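Local coordinates for protein fumarate reductase iron-sulfur subunit (Mycolicibacterium smegmatis, PDB 7D6V) that probably carries electrons through its three iron-sulfur clusters from the flavoprotein subunit toward quinone, as part of mycobacterial succinate dehydrogenase Sdh1, at residues Lys7-Leu20 with Val86-Asp100. Residues are numbered along the deposited sequence; the frame is centred on the assembly and turned at random.
Sequences KLRVWRGDDTGGEL and VVTVTPLRTFPVMRD
Leu-8 pairs in parallel with Val-87, bonded from Val-87 N to Lys-7 O (2.9 Å) and from Arg-9 N to Val-87 O; Trp-11 N to Val-89 O (2.9 Å) carries the contact onward, whereas strand 97-99 meets strand 7-14 nearly crosswise, at 101°. The side chains of the parallel pair lie alongside each other, pointing the same way, CD2 of Leu-8 being 3.8 Å from CB of Val-87. Trp-11 has CG anti to its backbone N (chi1 -173°), which lays the indole against Pro-91 and Val-97, both approaching obliquely from one side: its CE3 lies 3.8 Å from Pro-91 CD, its CZ3 3.8 Å from Val-97 CG2. Backbone N atoms of Gly-13 and Glu-19 meet its other face. Asp-100 O lies at the ring edge, near its plane, and NE1 hydrogen-bonds to the backbone O of Gln-20 of the membrane anchor subunit. Three residues donate to the Asp-100 carboxylate. Gly-13 N reaches the anti lone pair of OD1 at 3.2 Å, while Arg-12 NE, in a salt bridge, comes from above the carboxylate plane to the same oxygen (3.1 Å), the two planar groups standing 89° apart; OD2 accepts from Ala-49 N. These bonds fix the carboxylate's rotation. Within the 2Fe-2S domain, with its beta-grasp fold of plant-type ferredoxins, the contact thus joins the hairpin of strands 4-14 and 17-27 to edge strand 86-87 and, beyond the loop packed on helix 150-154, to strand 97-99, which pairs with strand 102-103.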
loop_
_atom_site.group_PDB
_atom_site.type_symbol
_atom_site.label_atom_id
_atom_site.label_comp_id
_atom_site.label_asym_id
_atom_site.label_seq_id
_atom_site.Cartn_x
_atom_site.Cartn_y
_atom_site.Cartn_z
ATOM N N LYS B 7 20.080 -10.155 -19.662
ATOM C CA LYS B 7 19.832 -11.589 -19.584
ATOM C C LYS B 7 18.926 -11.865 -18.390
ATOM O O LYS B 7 19.347 -11.723 -17.236
ATOM C CB LYS B 7 21.141 -12.367 -19.477
ATOM C CG LYS B 7 22.034 -12.231 -20.700
ATOM C CD LYS B 7 23.290 -13.073 -20.576
ATOM C CE LYS B 7 24.239 -12.510 -19.531
ATOM N NZ LYS B 7 24.790 -11.187 -19.920
ATOM N N LEU B 8 17.685 -12.242 -18.678
ATOM C CA LEU B 8 16.732 -12.705 -17.683
ATOM C C LEU B 8 16.694 -14.227 -17.671
ATOM O O LEU B 8 17.032 -14.890 -18.653
ATOM C CB LEU B 8 15.335 -12.153 -17.965
ATOM C CG LEU B 8 15.128 -10.647 -17.842
ATOM C CD1 LEU B 8 13.729 -10.281 -18.292
ATOM C CD2 LEU B 8 15.367 -10.194 -16.418
ATOM N N ARG B 9 16.287 -14.779 -16.530
ATOM C CA ARG B 9 16.227 -16.221 -16.343
ATOM C C ARG B 9 14.905 -16.562 -15.641
ATOM O O ARG B 9 14.860 -17.141 -14.562
ATOM C CB ARG B 9 17.476 -16.722 -15.614
ATOM C CG ARG B 9 17.556 -18.227 -15.493
ATOM C CD ARG B 9 18.813 -18.716 -14.785
ATOM N NE ARG B 9 18.871 -18.359 -13.374
ATOM C CZ ARG B 9 19.943 -18.536 -12.610
ATOM N NH1 ARG B 9 21.038 -19.068 -13.129
ATOM N NH2 ARG B 9 19.921 -18.191 -11.332
ATOM N N VAL B 10 13.797 -16.119 -16.244
ATOM C CA VAL B 10 12.470 -16.218 -15.639
ATOM C C VAL B 10 12.034 -17.673 -15.492
ATOM O O VAL B 10 12.252 -18.503 -16.383
ATOM C CB VAL B 10 11.462 -15.424 -16.489
ATOM C CG1 VAL B 10 10.049 -15.581 -15.956
ATOM C CG2 VAL B 10 11.856 -13.962 -16.549
ATOM N N TRP B 11 11.392 -17.980 -14.361
ATOM C CA TRP B 11 10.886 -19.322 -14.086
ATOM C C TRP B 11 9.542 -19.549 -14.773
ATOM O O TRP B 11 8.625 -18.734 -14.645
ATOM C CB TRP B 11 10.741 -19.531 -12.578
ATOM C CG TRP B 11 10.384 -20.937 -12.176
ATOM C CD1 TRP B 11 11.250 -21.946 -11.884
ATOM C CD2 TRP B 11 9.068 -21.486 -12.026
ATOM N NE1 TRP B 11 10.560 -23.085 -11.562
ATOM C CE2 TRP B 11 9.218 -22.830 -11.644
ATOM C CE3 TRP B 11 7.779 -20.972 -12.182
ATOM C CZ2 TRP B 11 8.130 -23.664 -11.412
ATOM C CZ3 TRP B 11 6.703 -21.800 -11.954
ATOM C CH2 TRP B 11 6.883 -23.131 -11.575
ATOM N N ARG B 12 9.422 -20.664 -15.495
ATOM C CA ARG B 12 8.195 -21.036 -16.188
ATOM C C ARG B 12 7.720 -22.402 -15.712
ATOM O O ARG B 12 8.530 -23.303 -15.486
ATOM C CB ARG B 12 8.393 -21.077 -17.712
ATOM C CG ARG B 12 9.049 -19.858 -18.317
ATOM C CD ARG B 12 8.172 -18.626 -18.235
ATOM N NE ARG B 12 6.798 -18.878 -18.657
ATOM C CZ ARG B 12 6.346 -18.706 -19.894
ATOM N NH1 ARG B 12 5.079 -18.956 -20.179
ATOM N NH2 ARG B 12 7.163 -18.293 -20.850
ATOM N N GLY B 13 6.415 -22.556 -15.570
ATOM C CA GLY B 13 5.839 -23.833 -15.203
ATOM C C GLY B 13 4.557 -23.642 -14.422
ATOM O O GLY B 13 3.994 -22.555 -14.371
ATOM N N ASP B 14 4.106 -24.735 -13.817
ATOM C CA ASP B 14 2.907 -24.736 -12.983
ATOM C C ASP B 14 3.153 -25.682 -11.812
ATOM O O ASP B 14 4.290 -26.068 -11.523
ATOM C CB ASP B 14 1.654 -25.095 -13.800
ATOM C CG ASP B 14 1.792 -26.403 -14.556
ATOM O OD1 ASP B 14 1.323 -26.469 -15.710
ATOM O OD2 ASP B 14 2.359 -27.367 -14.008
ATOM N N ASP B 15 2.077 -26.058 -11.119
ATOM C CA ASP B 15 2.175 -26.896 -9.931
ATOM C C ASP B 15 2.676 -28.306 -10.220
ATOM O O ASP B 15 3.022 -29.020 -9.274
ATOM C CB ASP B 15 0.817 -26.975 -9.234
ATOM C CG ASP B 15 -0.284 -27.469 -10.152
ATOM O OD1 ASP B 15 -1.412 -27.687 -9.662
ATOM O OD2 ASP B 15 -0.028 -27.636 -11.362
ATOM N N THR B 16 2.720 -28.729 -11.481
ATOM C CA THR B 16 3.220 -30.052 -11.833
ATOM C C THR B 16 4.715 -30.073 -12.119
ATOM O O THR B 16 5.264 -31.149 -12.374
ATOM C CB THR B 16 2.466 -30.603 -13.048
ATOM O OG1 THR B 16 2.657 -29.731 -14.168
ATOM C CG2 THR B 16 0.986 -30.728 -12.748
ATOM N N GLY B 17 5.380 -28.933 -12.085
ATOM C CA GLY B 17 6.801 -28.851 -12.370
ATOM C C GLY B 17 7.124 -27.577 -13.123
ATOM O O GLY B 17 6.256 -26.908 -13.682
ATOM N N GLY B 18 8.405 -27.237 -13.145
ATOM C CA GLY B 18 8.804 -25.999 -13.784
ATOM C C GLY B 18 10.301 -25.936 -13.973
ATOM O O GLY B 18 11.034 -26.867 -13.633
ATOM N N GLU B 19 10.745 -24.806 -14.513
ATOM C CA GLU B 19 12.120 -24.640 -14.958
ATOM C C GLU B 19 12.381 -23.163 -15.198
ATOM O O GLU B 19 11.454 -22.397 -15.471
ATOM C CB GLU B 19 12.372 -25.440 -16.240
ATOM C CG GLU B 19 13.807 -25.806 -16.499
ATOM C CD GLU B 19 13.972 -26.493 -17.835
ATOM O OE1 GLU B 19 13.024 -26.440 -18.644
ATOM O OE2 GLU B 19 15.046 -27.081 -18.080
ATOM N N LEU B 20 13.648 -22.774 -15.097
ATOM C CA LEU B 20 14.059 -21.433 -15.484
ATOM C C LEU B 20 14.325 -21.389 -16.982
ATOM O O LEU B 20 14.836 -22.349 -17.563
ATOM C CB LEU B 20 15.311 -21.005 -14.720
ATOM C CG LEU B 20 15.224 -20.884 -13.199
ATOM C CD1 LEU B 20 16.614 -20.775 -12.603
ATOM C CD2 LEU B 20 14.379 -19.702 -12.790
ATOM N N VAL B 86 23.111 -11.602 -14.750
ATOM C CA VAL B 86 21.879 -12.316 -15.062
ATOM C C VAL B 86 20.878 -12.083 -13.941
ATOM O O VAL B 86 21.201 -12.259 -12.762
ATOM C CB VAL B 86 22.144 -13.815 -15.261
ATOM C CG1 VAL B 86 20.837 -14.563 -15.467
ATOM C CG2 VAL B 86 23.071 -14.035 -16.438
ATOM N N VAL B 87 19.661 -11.688 -14.305
ATOM C CA VAL B 87 18.592 -11.448 -13.341
ATOM C C VAL B 87 17.617 -12.615 -13.403
ATOM O O VAL B 87 17.105 -12.946 -14.476
ATOM C CB VAL B 87 17.882 -10.112 -13.616
ATOM C CG1 VAL B 87 16.972 -9.753 -12.463
ATOM C CG2 VAL B 87 18.901 -9.014 -13.846
ATOM N N THR B 88 17.351 -13.232 -12.256
ATOM C CA THR B 88 16.580 -14.470 -12.183
ATOM C C THR B 88 15.278 -14.213 -11.438
ATOM O O THR B 88 15.275 -14.104 -10.209
ATOM C CB THR B 88 17.391 -15.559 -11.488
ATOM O OG1 THR B 88 18.548 -15.859 -12.272
ATOM C CG2 THR B 88 16.562 -16.817 -11.317
ATOM N N VAL B 89 14.168 -14.179 -12.168
ATOM C CA VAL B 89 12.865 -13.847 -11.601
ATOM C C VAL B 89 12.069 -15.133 -11.426
ATOM O O VAL B 89 11.822 -15.859 -12.396
ATOM C CB VAL B 89 12.111 -12.844 -12.489
ATOM C CG1 VAL B 89 10.914 -12.275 -11.748
ATOM C CG2 VAL B 89 13.041 -11.739 -12.944
ATOM N N THR B 90 11.652 -15.399 -10.197
ATOM C CA THR B 90 10.888 -16.576 -9.815
ATOM C C THR B 90 9.700 -16.146 -8.973
ATOM O O THR B 90 9.697 -15.051 -8.403
ATOM C CB THR B 90 11.743 -17.579 -9.022
ATOM O OG1 THR B 90 11.976 -17.077 -7.703
ATOM C CG2 THR B 90 13.068 -17.832 -9.711
ATOM N N PRO B 91 8.665 -16.979 -8.883
ATOM C CA PRO B 91 7.544 -16.668 -7.991
ATOM C C PRO B 91 7.941 -16.825 -6.531
ATOM O O PRO B 91 9.024 -17.304 -6.191
ATOM C CB PRO B 91 6.482 -17.692 -8.392
ATOM C CG PRO B 91 7.260 -18.825 -8.941
ATOM C CD PRO B 91 8.421 -18.211 -9.651
ATOM N N LEU B 92 7.038 -16.391 -5.656
ATOM C CA LEU B 92 7.227 -16.585 -4.227
ATOM C C LEU B 92 7.300 -18.072 -3.906
ATOM O O LEU B 92 6.493 -18.866 -4.395
ATOM C CB LEU B 92 6.086 -15.927 -3.453
ATOM C CG LEU B 92 5.843 -14.441 -3.706
ATOM C CD1 LEU B 92 4.711 -13.939 -2.838
ATOM C CD2 LEU B 92 7.101 -13.644 -3.443
ATOM N N ARG B 93 8.271 -18.449 -3.079
ATOM C CA ARG B 93 8.559 -19.849 -2.808
ATOM C C ARG B 93 7.894 -20.372 -1.544
ATOM O O ARG B 93 8.139 -21.519 -1.169
ATOM C CB ARG B 93 10.071 -20.069 -2.721
ATOM C CG ARG B 93 10.777 -20.011 -4.058
ATOM C CD ARG B 93 12.262 -20.265 -3.908
ATOM N NE ARG B 93 12.581 -21.686 -3.974
ATOM C CZ ARG B 93 13.791 -22.190 -3.764
ATOM N NH1 ARG B 93 14.801 -21.386 -3.477
ATOM N NH2 ARG B 93 13.994 -23.494 -3.847
ATOM N N THR B 94 7.071 -19.568 -0.875
ATOM C CA THR B 94 6.367 -20.010 0.322
ATOM C C THR B 94 4.953 -20.492 0.038
ATOM O O THR B 94 4.429 -21.326 0.781
ATOM C CB THR B 94 6.322 -18.875 1.354
ATOM O OG1 THR B 94 7.647 -18.387 1.574
ATOM C CG2 THR B 94 5.755 -19.355 2.676
ATOM N N PHE B 95 4.336 -20.012 -1.029
ATOM C CA PHE B 95 2.955 -20.318 -1.343
ATOM C C PHE B 95 2.870 -21.241 -2.548
ATOM O O PHE B 95 3.804 -21.317 -3.352
ATOM C CB PHE B 95 2.182 -19.021 -1.607
ATOM C CG PHE B 95 2.298 -18.022 -0.495
ATOM C CD1 PHE B 95 1.774 -18.298 0.754
ATOM C CD2 PHE B 95 2.955 -16.822 -0.687
ATOM C CE1 PHE B 95 1.891 -17.391 1.783
ATOM C CE2 PHE B 95 3.072 -15.910 0.340
ATOM C CZ PHE B 95 2.540 -16.194 1.574
ATOM N N PRO B 96 1.778 -21.994 -2.686
ATOM C CA PRO B 96 1.636 -22.869 -3.854
ATOM C C PRO B 96 1.619 -22.064 -5.142
ATOM O O PRO B 96 1.031 -20.985 -5.216
ATOM C CB PRO B 96 0.297 -23.575 -3.610
ATOM C CG PRO B 96 0.035 -23.421 -2.164
ATOM C CD PRO B 96 0.636 -22.122 -1.766
ATOM N N VAL B 97 2.265 -22.605 -6.163
ATOM C CA VAL B 97 2.430 -21.911 -7.432
ATOM C C VAL B 97 1.199 -22.148 -8.298
ATOM O O VAL B 97 0.757 -23.288 -8.472
ATOM C CB VAL B 97 3.718 -22.368 -8.142
ATOM C CG1 VAL B 97 3.759 -23.878 -8.293
ATOM C CG2 VAL B 97 3.851 -21.699 -9.491
ATOM N N MET B 98 0.618 -21.062 -8.809
ATOM C CA MET B 98 -0.445 -21.187 -9.799
ATOM C C MET B 98 0.142 -21.400 -11.187
ATOM O O MET B 98 -0.089 -22.433 -11.824
ATOM C CB MET B 98 -1.335 -19.942 -9.784
ATOM C CG MET B 98 -2.394 -19.929 -8.704
ATOM S SD MET B 98 -3.236 -18.340 -8.627
ATOM C CE MET B 98 -4.516 -18.690 -7.431
ATOM N N ARG B 99 0.913 -20.431 -11.661
ATOM C CA ARG B 99 1.629 -20.546 -12.920
ATOM C C ARG B 99 2.918 -19.743 -12.775
ATOM O O ARG B 99 3.377 -19.501 -11.655
ATOM C CB ARG B 99 0.735 -20.109 -14.091
ATOM C CG ARG B 99 1.032 -20.858 -15.370
ATOM C CD ARG B 99 0.416 -20.192 -16.569
ATOM N NE ARG B 99 0.987 -20.701 -17.807
ATOM C CZ ARG B 99 0.968 -20.046 -18.959
ATOM N NH1 ARG B 99 0.398 -18.854 -19.032
ATOM N NH2 ARG B 99 1.519 -20.586 -20.035
ATOM N N ASP B 100 3.484 -19.307 -13.902
ATOM C CA ASP B 100 4.879 -18.879 -13.980
ATOM C C ASP B 100 5.335 -18.007 -12.812
ATOM O O ASP B 100 6.225 -18.395 -12.051
ATOM C CB ASP B 100 5.095 -18.146 -15.305
ATOM C CG ASP B 100 4.448 -18.855 -16.471
ATOM O OD1 ASP B 100 4.742 -20.047 -16.683
ATOM O OD2 ASP B 100 3.636 -18.225 -17.175
#